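Local coordinates for zinc finger (CCCH type) motif-containing protein (Toxoplasma gondii, PDB 7NG2) that probably reads N6-methyladenosine in mRNA through its YTH domain, the part described here, and links that reading to polyadenylation, at residues F17-N22 against V56-S61; W102-K107 against R150-L155; I31-W36 against Q81-I86; N118-D123 against E134-L139. All blocks are in the same frame, centred on the assembly; numbering follows the deposited sequence.

Interaction 1: F17-N22 against V56-S61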
loop_
_atom_site.group_PDB
_atom_site.type_symbol
_atom_site.label_atom_id
_atom_site.label_comp_id
_atom_site.label_asym_id
_atom_site.label_seq_id
_atom_site.Cartn_x
_atom_site.Cartn_y
_atom_site.Cartn_z
ATOM N N PHE A 17 0.520 -2.930 -4.981
ATOM C CA PHE A 17 1.703 -3.376 -4.250
ATOM C C PHE A 17 1.343 -3.573 -2.788
ATOM O O PHE A 17 0.629 -2.760 -2.204
ATOM C CB PHE A 17 2.834 -2.341 -4.334
ATOM C CG PHE A 17 3.324 -2.113 -5.727
ATOM C CD1 PHE A 17 2.724 -1.161 -6.543
ATOM C CD2 PHE A 17 4.376 -2.858 -6.237
ATOM C CE1 PHE A 17 3.166 -0.944 -7.838
ATOM C CE2 PHE A 17 4.822 -2.646 -7.539
ATOM C CZ PHE A 17 4.212 -1.684 -8.339
ATOM N N ILE A 18 1.841 -4.660 -2.199
ATOM C CA ILE A 18 1.693 -4.911 -0.765
ATOM C C ILE A 18 2.798 -4.169 -0.017
ATOM O O ILE A 18 3.971 -4.216 -0.401
ATOM C CB ILE A 18 1.692 -6.424 -0.476
ATOM C CG1 ILE A 18 0.460 -7.044 -1.164
ATOM C CG2 ILE A 18 1.683 -6.706 1.034
ATOM C CD1 ILE A 18 0.373 -8.538 -1.160
ATOM N N ILE A 19 2.413 -3.449 1.031
ATOM C CA ILE A 19 3.330 -2.704 1.886
ATOM C C ILE A 19 3.306 -3.357 3.257
ATOM O O ILE A 19 2.234 -3.556 3.832
ATOM C CB ILE A 19 2.878 -1.241 2.003
ATOM C CG1 ILE A 19 2.987 -0.527 0.654
ATOM C CG2 ILE A 19 3.658 -0.524 3.105
ATOM C CD1 ILE A 19 4.408 -0.357 0.187
ATOM N N LYS A 20 4.481 -3.663 3.794
ATOM C CA LYS A 20 4.597 -4.199 5.142
ATOM C C LYS A 20 5.105 -3.110 6.081
ATOM O O LYS A 20 5.872 -2.233 5.684
ATOM C CB LYS A 20 5.550 -5.398 5.176
ATOM C CG LYS A 20 5.125 -6.589 4.317
ATOM C CD LYS A 20 3.768 -7.173 4.723
ATOM C CE LYS A 20 3.861 -7.860 6.076
ATOM N NZ LYS A 20 2.606 -8.629 6.357
ATOM N N SER A 21 4.664 -3.159 7.330
ATOM C CA SER A 21 5.114 -2.199 8.325
ATOM C C SER A 21 5.469 -2.941 9.600
ATOM O O SER A 21 4.665 -3.733 10.092
ATOM C CB SER A 21 4.008 -1.195 8.639
ATOM O OG SER A 21 4.453 -0.253 9.602
ATOM N N ASN A 22 6.659 -2.698 10.142
ATOM C CA ASN A 22 6.985 -3.388 11.384
ATOM C C ASN A 22 6.225 -2.823 12.578
ATOM O O ASN A 22 6.024 -3.542 13.562
ATOM C CB ASN A 22 8.498 -3.431 11.628
ATOM C CG ASN A 22 9.063 -2.098 12.069
ATOM O OD1 ASN A 22 8.717 -1.051 11.523
ATOM N ND2 ASN A 22 9.945 -2.130 13.065
ATOM N N VAL A 56 -1.543 3.922 -8.673
ATOM C CA VAL A 56 -0.721 2.971 -7.932
ATOM C C VAL A 56 -1.344 2.782 -6.558
ATOM O O VAL A 56 -1.419 3.728 -5.764
ATOM C CB VAL A 56 0.736 3.447 -7.836
ATOM C CG1 VAL A 56 1.531 2.537 -6.922
ATOM C CG2 VAL A 56 1.358 3.507 -9.224
ATOM N N LEU A 57 -1.796 1.558 -6.279
ATOM C CA LEU A 57 -2.457 1.219 -5.028
ATOM C C LEU A 57 -1.495 0.487 -4.105
ATOM O O LEU A 57 -0.725 -0.376 -4.546
ATOM C CB LEU A 57 -3.688 0.343 -5.277
ATOM C CG LEU A 57 -4.903 0.985 -5.957
ATOM C CD1 LEU A 57 -5.244 2.339 -5.347
ATOM C CD2 LEU A 57 -4.741 1.097 -7.463
ATOM N N LEU A 58 -1.518 0.890 -2.838
ATOM C CA LEU A 58 -0.671 0.336 -1.791
ATOM C C LEU A 58 -1.579 -0.341 -0.778
ATOM O O LEU A 58 -2.462 0.300 -0.210
ATOM C CB LEU A 58 0.132 1.452 -1.129
ATOM C CG LEU A 58 0.905 2.325 -2.117
ATOM C CD1 LEU A 58 1.540 3.453 -1.350
ATOM C CD2 LEU A 58 1.968 1.549 -2.884
ATOM N N LEU A 59 -1.355 -1.632 -0.554
ATOM C CA LEU A 59 -2.205 -2.459 0.302
ATOM C C LEU A 59 -1.410 -2.733 1.570
ATOM O O LEU A 59 -0.401 -3.447 1.529
ATOM C CB LEU A 59 -2.559 -3.762 -0.416
ATOM C CG LEU A 59 -3.618 -3.672 -1.536
ATOM C CD1 LEU A 59 -3.248 -2.730 -2.694
ATOM C CD2 LEU A 59 -3.949 -5.068 -2.068
ATOM N N PHE A 60 -1.846 -2.149 2.684
ATOM C CA PHE A 60 -1.030 -2.105 3.895
ATOM C C PHE A 60 -1.281 -3.311 4.786
ATOM O O PHE A 60 -2.432 -3.635 5.095
ATOM C CB PHE A 60 -1.333 -0.832 4.670
ATOM C CG PHE A 60 -0.744 0.406 4.051
ATOM C CD1 PHE A 60 -1.445 1.120 3.090
ATOM C CD2 PHE A 60 0.516 0.855 4.424
ATOM C CE1 PHE A 60 -0.917 2.269 2.521
ATOM C CE2 PHE A 60 1.054 2.001 3.851
ATOM C CZ PHE A 60 0.336 2.700 2.896
ATOM N N SER A 61 -0.197 -3.945 5.225
ATOM C CA SER A 61 -0.251 -5.119 6.094
ATOM C C SER A 61 0.859 -5.021 7.137
ATOM O O SER A 61 2.037 -5.224 6.826
ATOM C CB SER A 61 -0.102 -6.389 5.259
ATOM O OG SER A 61 0.018 -7.518 6.106
#
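Ser-61 OG has two hydrogen-bond partners: Lys-20 NZ, which donates to Ser-61 OG at 2.8 Å, and the carbonyl oxygen of Gly-67, at the start of the next strand. Lys-20 reaches it by curling, with bends at chi2 (-60°) and chi3 (-69°) that carry the chain over the Ser-61 carbonyl, Lys-20 CD lying 3.3 Å from Ser-61 O. Along the rest of the contact the backbones form a parallel ladder. Phe-17 N donates to Leu-57 O, Leu-59 N to Phe-17 O, Ile-19 N to Leu-59 O and Ser-61 N to Ile-19 O. The ladder frays at its end, where Ser-21 N to Ser-61 O is weak at 3.4 Å. These are adjacent parallel strands in the mixed sheet of the YTH domain, and the chain passes between them through helices 24-33 and 40-52, with the short strand 35-36 between the helices, which pack on the face carrying Phe-17, Ile-19, Leu-58 and Phe-60. On that face Ile-19 and Phe-60 run alongside each other in the same direction. Ile-19 CG2 meets Phe-60 CD2 obliquely to the ring at 3.7 Å, while the other branch, Ile-19 CG1, packs on Leu-58 CB at 3.9 Å. Nearer the start of the ladder Phe-17 CD1 meets Val-56 CG1 at 3.9 Å, both residues also touching Ala-49 of helix 40-52. Phe-60 is also stacked on Trp-102 and meets Trp-36 edge-to-face. Ile-18 and Leu-59 point to the other face of the sheet, where Leu-59 rests on Phe-68.

Interaction 2: W102-K107 against R150-L155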
loop_
_atom_site.group_PDB
_atom_site.type_symbol
_atom_site.label_atom_id
_atom_site.label_comp_id
_atom_site.label_asym_id
_atom_site.label_seq_id
_atom_site.Cartn_x
_atom_site.Cartn_y
_atom_site.Cartn_z
ATOM N N TRP A 102 -5.011 7.607 1.940
ATOM C CA TRP A 102 -5.679 6.401 2.401
ATOM C C TRP A 102 -7.104 6.378 1.860
ATOM O O TRP A 102 -7.825 7.378 1.930
ATOM C CB TRP A 102 -5.649 6.317 3.928
ATOM C CG TRP A 102 -4.341 5.775 4.441
ATOM C CD1 TRP A 102 -3.140 6.435 4.503
ATOM C CD2 TRP A 102 -4.099 4.457 4.949
ATOM N NE1 TRP A 102 -2.174 5.606 5.014
ATOM C CE2 TRP A 102 -2.733 4.389 5.300
ATOM C CE3 TRP A 102 -4.902 3.328 5.139
ATOM C CZ2 TRP A 102 -2.159 3.242 5.841
ATOM C CZ3 TRP A 102 -4.328 2.191 5.680
ATOM C CH2 TRP A 102 -2.968 2.156 6.021
ATOM N N LEU A 103 -7.485 5.247 1.272
ATOM C CA LEU A 103 -8.785 5.094 0.639
ATOM C C LEU A 103 -9.701 4.134 1.375
ATOM O O LEU A 103 -10.909 4.125 1.112
ATOM C CB LEU A 103 -8.606 4.614 -0.810
ATOM C CG LEU A 103 -7.846 5.624 -1.678
ATOM C CD1 LEU A 103 -7.489 5.039 -3.042
ATOM C CD2 LEU A 103 -8.666 6.904 -1.833
ATOM N N LYS A 104 -9.156 3.315 2.274
ATOM C CA LYS A 104 -9.969 2.463 3.131
ATOM C C LYS A 104 -9.135 2.094 4.346
ATOM O O LYS A 104 -7.941 1.827 4.217
ATOM C CB LYS A 104 -10.379 1.172 2.413
ATOM C CG LYS A 104 -11.318 0.274 3.211
ATOM C CD LYS A 104 -12.669 0.934 3.438
ATOM C CE LYS A 104 -13.661 0.005 4.117
ATOM N NZ LYS A 104 -15.047 0.579 4.074
ATOM N N GLN A 105 -9.766 2.124 5.515
ATOM C CA GLN A 105 -9.252 1.493 6.725
ATOM C C GLN A 105 -10.208 0.364 7.079
ATOM O O GLN A 105 -11.421 0.579 7.157
ATOM C CB GLN A 105 -9.212 2.488 7.882
ATOM C CG GLN A 105 -8.259 3.647 7.668
ATOM C CD GLN A 105 -8.334 4.677 8.776
ATOM O OE1 GLN A 105 -8.180 4.354 9.951
ATOM N NE2 GLN A 105 -8.560 5.926 8.402
ATOM N N CYS A 106 -9.676 -0.833 7.297
ATOM C CA CYS A 106 -10.541 -1.985 7.509
ATOM C C CYS A 106 -9.747 -3.042 8.255
ATOM O O CYS A 106 -8.566 -2.867 8.563
ATOM C CB CYS A 106 -10.990 -2.589 6.176
ATOM S SG CYS A 106 -9.627 -3.126 5.110
ATOM N N LYS A 107 -10.411 -4.158 8.520
ATOM C CA LYS A 107 -9.766 -5.365 9.011
ATOM C C LYS A 107 -10.194 -6.510 8.110
ATOM O O LYS A 107 -11.392 -6.776 7.963
ATOM C CB LYS A 107 -10.165 -5.637 10.460
ATOM C CG LYS A 107 -9.875 -4.470 11.382
ATOM C CD LYS A 107 -9.514 -4.916 12.779
ATOM C CE LYS A 107 -9.232 -3.718 13.672
ATOM N NZ LYS A 107 -9.033 -4.115 15.094
ATOM N N ARG A 150 -15.883 -3.996 3.495
ATOM C CA ARG A 150 -15.851 -4.145 4.936
ATOM C C ARG A 150 -16.258 -2.829 5.590
ATOM O O ARG A 150 -16.158 -1.762 4.974
ATOM C CB ARG A 150 -14.431 -4.491 5.384
ATOM C CG ARG A 150 -13.955 -5.869 4.962
ATOM C CD ARG A 150 -14.683 -6.946 5.734
ATOM N NE ARG A 150 -14.459 -8.272 5.171
ATOM C CZ ARG A 150 -13.747 -9.224 5.763
ATOM N NH1 ARG A 150 -13.182 -8.999 6.944
ATOM N NH2 ARG A 150 -13.603 -10.403 5.174
ATOM N N PRO A 151 -16.705 -2.869 6.844
ATOM C CA PRO A 151 -16.929 -1.617 7.572
ATOM C C PRO A 151 -15.634 -0.827 7.671
ATOM O O PRO A 151 -14.543 -1.388 7.797
ATOM C CB PRO A 151 -17.408 -2.081 8.953
ATOM C CG PRO A 151 -17.885 -3.479 8.755
ATOM C CD PRO A 151 -17.052 -4.054 7.650
ATOM N N SER A 152 -15.757 0.487 7.568
ATOM C CA SER A 152 -14.599 1.341 7.760
ATOM C C SER A 152 -14.223 1.360 9.236
ATOM O O SER A 152 -15.077 1.529 10.109
ATOM C CB SER A 152 -14.921 2.752 7.284
ATOM O OG SER A 152 -14.814 2.840 5.869
ATOM N N GLU A 153 -12.941 1.188 9.510
ATOM C CA GLU A 153 -12.392 1.309 10.851
ATOM C C GLU A 153 -11.817 2.707 11.028
ATOM O O GLU A 153 -11.430 3.365 10.060
ATOM C CB GLU A 153 -11.279 0.283 11.049
ATOM C CG GLU A 153 -11.696 -1.144 10.774
ATOM C CD GLU A 153 -12.594 -1.711 11.855
ATOM O OE1 GLU A 153 -12.481 -1.264 13.017
ATOM O OE2 GLU A 153 -13.410 -2.603 11.542
ATOM N N ASP A 154 -11.795 3.174 12.272
ATOM C CA ASP A 154 -11.131 4.426 12.624
ATOM C C ASP A 154 -9.904 4.018 13.430
ATOM O O ASP A 154 -9.901 4.040 14.659
ATOM C CB ASP A 154 -12.052 5.357 13.409
ATOM C CG ASP A 154 -11.465 6.749 13.594
ATOM O OD1 ASP A 154 -10.254 6.938 13.347
ATOM O OD2 ASP A 154 -12.223 7.661 13.983
ATOM N N LEU A 155 -8.851 3.632 12.709
ATOM C CA LEU A 155 -7.701 3.010 13.348
ATOM C C LEU A 155 -6.988 3.956 14.305
ATOM O O LEU A 155 -6.291 3.488 15.212
ATOM C CB LEU A 155 -6.751 2.448 12.286
ATOM C CG LEU A 155 -7.350 1.380 11.361
ATOM C CD1 LEU A 155 -6.440 1.126 10.163
ATOM C CD2 LEU A 155 -7.631 0.084 12.116
HETATM O O HOH W 1 -12.165 3.762 5.563
HETATM O O HOH W 2 -8.266 6.842 11.603
HETATM O O HOH W 3 -13.319 -3.652 8.826
#
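The side-chain amide of Gln-105 presents OE1 to Leu-155, whose backbone N donates to Gln-105 OE1 at 2.9 Å from 20° off the amide plane. Water 2 donates to the same oxygen and to Asp-154 OD1, so OE1 has two donors. The second flat group, the Arg-150 guanidinium, meets Lys-107 O obliquely through a weak bond from NH1; its NH2 forms a salt bridge with Glu-112. Between them Glu-153 N donates to Gln-105 O at 2.9 Å. Lys-104 has CG anti to the backbone N (chi1 -176°) and a bend at chi2 that swings the amine toward the loop, where Lys-104 NZ donates to Arg-150 O at 2.7 Å and to Ser-152 OG at 2.9 Å. Ser-148 O is its third partner. Glu-153 CG lies on Cys-106 CA at 3.6 Å, and the Lys-107 chain crosses Glu-153 at about a right angle. Water 3 ties Lys-107 N to Pro-151 O and Glu-153 OE2. Strand 98-109 carries a classic beta bulge here, Leu-103 and Lys-104 both facing Phe-71 of strand 67-74. The loop leaves the C-terminal end of helix 137-149, runs roughly perpendicular across strand 98-109, and brings Leu-155 against Ile-31 of helix 24-33 and Gln-69 of strand 67-74.

Interaction 3: I31-W36 against Q81-I86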
loop_
_atom_site.group_PDB
_atom_site.type_symbol
_atom_site.label_atom_id
_atom_site.label_comp_id
_atom_site.label_asym_id
_atom_site.label_seq_id
_atom_site.Cartn_x
_atom_site.Cartn_y
_atom_site.Cartn_z
ATOM N N ILE A 31 -1.630 7.375 8.245
ATOM C CA ILE A 31 -3.020 7.808 8.143
ATOM C C ILE A 31 -3.153 9.264 8.575
ATOM O O ILE A 31 -3.875 10.052 7.951
ATOM C CB ILE A 31 -3.923 6.873 8.975
ATOM C CG1 ILE A 31 -3.947 5.472 8.362
ATOM C CG2 ILE A 31 -5.334 7.428 9.078
ATOM C CD1 ILE A 31 -4.474 4.419 9.314
ATOM N N GLN A 32 -2.435 9.649 9.634
ATOM C CA GLN A 32 -2.565 10.991 10.188
ATOM C C GLN A 32 -2.051 12.050 9.220
ATOM O O GLN A 32 -2.642 13.132 9.105
ATOM C CB GLN A 32 -1.807 11.052 11.512
ATOM C CG GLN A 32 -1.963 12.335 12.292
ATOM C CD GLN A 32 -1.174 12.303 13.584
ATOM O OE1 GLN A 32 -0.314 11.441 13.774
ATOM N NE2 GLN A 32 -1.468 13.233 14.486
ATOM N N HIS A 33 -0.956 11.759 8.515
ATOM C CA HIS A 33 -0.271 12.756 7.704
ATOM C C HIS A 33 -0.219 12.442 6.215
ATOM O O HIS A 33 0.305 13.253 5.446
ATOM C CB HIS A 33 1.136 13.002 8.254
ATOM C CG HIS A 33 1.138 13.510 9.660
ATOM N ND1 HIS A 33 0.639 14.749 9.999
ATOM C CD2 HIS A 33 1.559 12.946 10.817
ATOM C CE1 HIS A 33 0.766 14.934 11.301
ATOM N NE2 HIS A 33 1.321 13.854 11.821
ATOM N N GLY A 34 -0.759 11.312 5.779
ATOM C CA GLY A 34 -0.814 11.010 4.360
ATOM C C GLY A 34 0.555 10.809 3.747
ATOM O O GLY A 34 0.868 11.398 2.709
ATOM N N VAL A 35 1.375 9.959 4.361
ATOM C CA VAL A 35 2.786 9.877 4.005
ATOM C C VAL A 35 3.270 8.446 4.198
ATOM O O VAL A 35 2.796 7.721 5.077
ATOM C CB VAL A 35 3.612 10.892 4.838
ATOM C CG1 VAL A 35 3.507 10.584 6.335
ATOM C CG2 VAL A 35 5.068 10.940 4.380
ATOM N N TRP A 36 4.238 8.047 3.376
ATOM C CA TRP A 36 4.913 6.766 3.540
ATOM C C TRP A 36 6.345 6.904 3.041
ATOM O O TRP A 36 6.683 7.855 2.335
ATOM C CB TRP A 36 4.182 5.636 2.786
ATOM C CG TRP A 36 4.609 4.280 3.242
ATOM C CD1 TRP A 36 5.264 3.338 2.511
ATOM C CD2 TRP A 36 4.410 3.716 4.544
ATOM N NE1 TRP A 36 5.491 2.218 3.278
ATOM C CE2 TRP A 36 4.982 2.430 4.533
ATOM C CE3 TRP A 36 3.821 4.186 5.724
ATOM C CZ2 TRP A 36 4.968 1.592 5.655
ATOM C CZ3 TRP A 36 3.811 3.357 6.839
ATOM C CH2 TRP A 36 4.380 2.073 6.794
ATOM N N GLN A 81 11.341 17.036 0.633
ATOM C CA GLN A 81 10.757 18.091 1.453
ATOM C C GLN A 81 9.451 17.684 2.121
ATOM O O GLN A 81 8.845 18.501 2.816
ATOM C CB GLN A 81 10.544 19.366 0.627
ATOM C CG GLN A 81 11.781 19.856 -0.122
ATOM C CD GLN A 81 13.038 19.824 0.730
ATOM O OE1 GLN A 81 13.030 20.224 1.895
ATOM N NE2 GLN A 81 14.130 19.334 0.148
ATOM N N LEU A 82 8.997 16.450 1.934
ATOM C CA LEU A 82 7.757 16.005 2.555
ATOM C C LEU A 82 8.067 15.435 3.934
ATOM O O LEU A 82 8.817 14.458 4.053
ATOM C CB LEU A 82 7.070 14.956 1.685
ATOM C CG LEU A 82 5.751 14.407 2.226
ATOM C CD1 LEU A 82 4.707 15.511 2.286
ATOM C CD2 LEU A 82 5.281 13.260 1.361
ATOM N N PHE A 83 7.479 16.044 4.971
ATOM C CA PHE A 83 7.647 15.663 6.375
ATOM C C PHE A 83 9.054 15.160 6.681
ATOM O O PHE A 83 9.222 14.026 7.137
ATOM C CB PHE A 83 6.568 14.668 6.812
ATOM C CG PHE A 83 5.184 15.254 6.807
ATOM C CD1 PHE A 83 4.790 16.138 7.798
ATOM C CD2 PHE A 83 4.289 14.942 5.799
ATOM C CE1 PHE A 83 3.517 16.692 7.789
ATOM C CE2 PHE A 83 3.021 15.491 5.785
ATOM C CZ PHE A 83 2.633 16.364 6.778
ATOM N N PRO A 84 10.086 15.977 6.487
ATOM C CA PRO A 84 11.454 15.467 6.655
ATOM C C PRO A 84 11.680 14.943 8.067
ATOM O O PRO A 84 11.361 15.610 9.053
ATOM C CB PRO A 84 12.326 16.695 6.362
ATOM C CG PRO A 84 11.471 17.582 5.524
ATOM C CD PRO A 84 10.068 17.368 6.006
ATOM N N GLY A 85 12.210 13.721 8.154
ATOM C CA GLY A 85 12.576 13.109 9.418
ATOM C C GLY A 85 11.443 12.527 10.231
ATOM O O GLY A 85 11.674 12.112 11.371
ATOM N N ILE A 86 10.233 12.452 9.672
ATOM C CA ILE A 86 9.064 12.058 10.453
ATOM C C ILE A 86 9.205 10.658 11.042
ATOM O O ILE A 86 8.637 10.367 12.101
ATOM C CB ILE A 86 7.779 12.217 9.614
ATOM C CG1 ILE A 86 6.544 12.134 10.515
ATOM C CG2 ILE A 86 7.732 11.184 8.474
ATOM C CD1 ILE A 86 5.232 12.440 9.805
#
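Val-35 and Phe-83 have the nearest CA atoms across this contact, 7.9 Å apart, where the chain leaves helix 24-33 through Gly-34 (positive phi) and faces a type II beta turn running from Phe-83 to Ile-86, with Gly-85, also of positive phi, at its third position; no hydrogen bond joins the two parts. The Phe-83 ring packs against the helix end. His-33 CB lies over one face, 4.2 Å from the centroid of the Phe-83 ring and 22° off its normal, a CH-pi contact. The two rings themselves meet obliquely, with planes at 46°. Phe-83 CE2 also lies 3.5 Å from His-33 O. Ile-86, extended through chi1 (-166°) and chi2, sends its tip to the imidazole, Ile-86 CD1 meeting His-33 CD2 at 3.8 Å. Gln-32 CG lies on one face of the same imidazole. Val-35 adds a second patch: its CG2 lies 3.8 Å from Leu-82 CD2, the two side chains passing antiparallel. Asn-97, just before strand 98-109, donates through ND2 to Leu-82 O and touches both Val-35 and Ile-86. The short strand 35-36 pairs with strand 98-109 at the edge of the sheet, and Trp-36 points away from the loop, its side chain packing on Ile-27 and Ser-30 of helix 24-33 and on Ile-19 of strand 14-21.

Interaction 4: N118-D123 against E134-L139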
loop_
_atom_site.group_PDB
_atom_site.type_symbol
_atom_site.label_atom_id
_atom_site.label_comp_id
_atom_site.label_asym_id
_atom_site.label_seq_id
_atom_site.Cartn_x
_atom_site.Cartn_y
_atom_site.Cartn_z
ATOM N N ASN A 118 -0.104 -15.905 -5.156
ATOM C CA ASN A 118 0.253 -14.816 -6.051
ATOM C C ASN A 118 1.132 -15.357 -7.167
ATOM O O ASN A 118 2.312 -15.657 -6.923
ATOM C CB ASN A 118 1.002 -13.748 -5.257
ATOM C CG ASN A 118 1.345 -12.541 -6.091
ATOM O OD1 ASN A 118 1.136 -12.525 -7.307
ATOM N ND2 ASN A 118 1.887 -11.519 -5.443
ATOM N N PRO A 119 0.628 -15.466 -8.403
ATOM C CA PRO A 119 1.458 -15.996 -9.496
ATOM C C PRO A 119 2.629 -15.110 -9.850
ATOM O O PRO A 119 3.546 -15.571 -10.541
ATOM C CB PRO A 119 0.474 -16.105 -10.667
ATOM C CG PRO A 119 -0.551 -15.066 -10.380
ATOM C CD PRO A 119 -0.703 -15.046 -8.874
ATOM N N TRP A 120 2.627 -13.858 -9.405
ATOM C CA TRP A 120 3.749 -12.957 -9.614
ATOM C C TRP A 120 4.778 -13.055 -8.500
ATOM O O TRP A 120 5.824 -12.405 -8.581
ATOM C CB TRP A 120 3.245 -11.519 -9.746
ATOM C CG TRP A 120 2.466 -11.258 -11.002
ATOM C CD1 TRP A 120 2.012 -12.178 -11.905
ATOM C CD2 TRP A 120 2.054 -9.980 -11.491
ATOM N NE1 TRP A 120 1.343 -11.547 -12.928
ATOM C CE2 TRP A 120 1.358 -10.196 -12.697
ATOM C CE3 TRP A 120 2.211 -8.673 -11.027
ATOM C CZ2 TRP A 120 0.822 -9.146 -13.446
ATOM C CZ3 TRP A 120 1.674 -7.633 -11.766
ATOM C CH2 TRP A 120 0.985 -7.876 -12.961
ATOM N N ASN A 121 4.504 -13.855 -7.473
ATOM C CA ASN A 121 5.409 -14.096 -6.354
ATOM C C ASN A 121 5.572 -15.593 -6.128
ATOM O O ASN A 121 5.385 -16.110 -5.024
ATOM C CB ASN A 121 4.916 -13.392 -5.093
ATOM C CG ASN A 121 5.933 -13.424 -3.975
ATOM O OD1 ASN A 121 7.137 -13.352 -4.214
ATOM N ND2 ASN A 121 5.453 -13.549 -2.745
ATOM N N ASP A 122 5.905 -16.313 -7.202
ATOM C CA ASP A 122 6.219 -17.744 -7.150
ATOM C C ASP A 122 5.052 -18.592 -6.650
ATOM O O ASP A 122 5.262 -19.654 -6.059
ATOM C CB ASP A 122 7.487 -18.032 -6.339
ATOM C CG ASP A 122 8.736 -17.518 -7.015
ATOM O OD1 ASP A 122 8.869 -17.717 -8.241
ATOM O OD2 ASP A 122 9.584 -16.920 -6.322
ATOM N N ASP A 123 3.820 -18.144 -6.893
ATOM C CA ASP A 123 2.623 -18.855 -6.441
ATOM C C ASP A 123 2.600 -19.026 -4.925
ATOM O O ASP A 123 2.033 -19.989 -4.406
ATOM C CB ASP A 123 2.447 -20.201 -7.154
ATOM C CG ASP A 123 2.453 -20.059 -8.655
ATOM O OD1 ASP A 123 1.596 -19.315 -9.176
ATOM O OD2 ASP A 123 3.314 -20.683 -9.311
ATOM N N GLU A 134 4.388 -7.069 -5.703
ATOM C CA GLU A 134 3.310 -6.685 -6.608
ATOM C C GLU A 134 2.331 -7.837 -6.792
ATOM O O GLU A 134 2.723 -9.006 -6.819
ATOM C CB GLU A 134 3.852 -6.245 -7.974
ATOM C CG GLU A 134 2.809 -5.508 -8.800
ATOM C CD GLU A 134 3.337 -4.833 -10.052
ATOM O OE1 GLU A 134 4.551 -4.897 -10.342
ATOM O OE2 GLU A 134 2.504 -4.241 -10.772
ATOM N N VAL A 135 1.040 -7.513 -6.833
ATOM C CA VAL A 135 0.037 -8.530 -7.158
ATOM C C VAL A 135 -0.580 -8.238 -8.520
ATOM O O VAL A 135 -0.657 -7.079 -8.943
ATOM C CB VAL A 135 -1.046 -8.692 -6.075
ATOM C CG1 VAL A 135 -0.447 -9.167 -4.763
ATOM C CG2 VAL A 135 -1.841 -7.414 -5.910
ATOM N N PRO A 136 -1.030 -9.263 -9.231
ATOM C CA PRO A 136 -1.654 -9.055 -10.550
ATOM C C PRO A 136 -2.921 -8.234 -10.424
ATOM O O PRO A 136 -3.557 -8.201 -9.356
ATOM C CB PRO A 136 -1.979 -10.483 -11.020
ATOM C CG PRO A 136 -1.141 -11.383 -10.177
ATOM C CD PRO A 136 -0.942 -10.689 -8.870
ATOM N N PRO A 137 -3.329 -7.551 -11.494
ATOM C CA PRO A 137 -4.464 -6.628 -11.376
ATOM C C PRO A 137 -5.786 -7.299 -11.034
ATOM O O PRO A 137 -6.582 -6.700 -10.301
ATOM C CB PRO A 137 -4.503 -5.940 -12.748
ATOM C CG PRO A 137 -3.833 -6.908 -13.678
ATOM C CD PRO A 137 -2.749 -7.547 -12.851
ATOM N N ALA A 138 -6.056 -8.519 -11.522
ATOM C CA ALA A 138 -7.323 -9.152 -11.162
ATOM C C ALA A 138 -7.401 -9.405 -9.661
ATOM O O ALA A 138 -8.415 -9.100 -9.023
ATOM C CB ALA A 138 -7.553 -10.439 -11.958
ATOM N N LEU A 139 -6.328 -9.943 -9.075
ATOM C CA LEU A 139 -6.302 -10.160 -7.633
ATOM C C LEU A 139 -6.266 -8.840 -6.874
ATOM O O LEU A 139 -7.009 -8.658 -5.904
ATOM C CB LEU A 139 -5.107 -11.034 -7.261
ATOM C CG LEU A 139 -4.838 -11.264 -5.774
ATOM C CD1 LEU A 139 -6.039 -11.872 -5.054
ATOM C CD2 LEU A 139 -3.592 -12.129 -5.608
HETATM O O HOH W 4 5.393 -9.742 -7.387
#
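Pro-136 CG sits almost exactly above the five-membered ring of Trp-120, 3.5 Å from the ring centroid and only 1° off the normal, a very direct CH-pi contact. Pro-119 CG packs on the same Pro-136 CG at 3.7 Å, so Pro-136 touches both Pro-119 and the indole, and Pro-137 CD meets Trp-120 CH2 obliquely at the ring's far end. Glu-134 comes at the edge: its OE2 lies 3.6 Å from Trp-120 CZ3 near the ring plane, with carboxylate and ring planes 87° apart, while Arg-15 takes the charge in a salt bridge. Asn-118 fastens the turn beside the ring. Its chi1 of -177° carries the amide to the 134-136 backbone, where ND2 donates in the amide plane and nearly straight to Glu-134 O at 3.0 Å. Its OD1 accepts, from above the amide plane, the N-H of Trp-120 at 2.9 Å, an Asx turn inside the type I turn Asn-118 to Asn-121. Water 4 donates to Glu-134 O and Trp-120 O, joining the two parts again. Both ends of the Asn-118 amide are therefore used, which fixes its rotation, and the somewhat positive C-H groups of Pro-136 meet the electron-rich indole face while a carboxylate oxygen lies by the ring's C-H edge, a polarity match probably favourable on both counts.

Overall arrangement
From the N terminus, strand 14-21 opens interaction 1, which closes only at strand 55-62 after two helices and the short strand 35-36. Residues 31-36 lie inside that loop, yet their partner 81-86 comes after it, so interaction 3 crosses interaction 1; Trp-36 touches Ile-19 and Phe-60. Later, interaction 2 opens on strand 98-109 and closes beyond helix 137-149, with interaction 4 nested within its loop. Interaction 1 is central; interaction 4 adjoins it through Val-135 on Ile-18, and interaction 2 through Trp-102 on Phe-60. Ile-31 links interactions 2 and 3, while 3 and 4 lie on opposite sides of the chain's centre, about 29 Å apart between contact centres. All four reach the same mixed sheet.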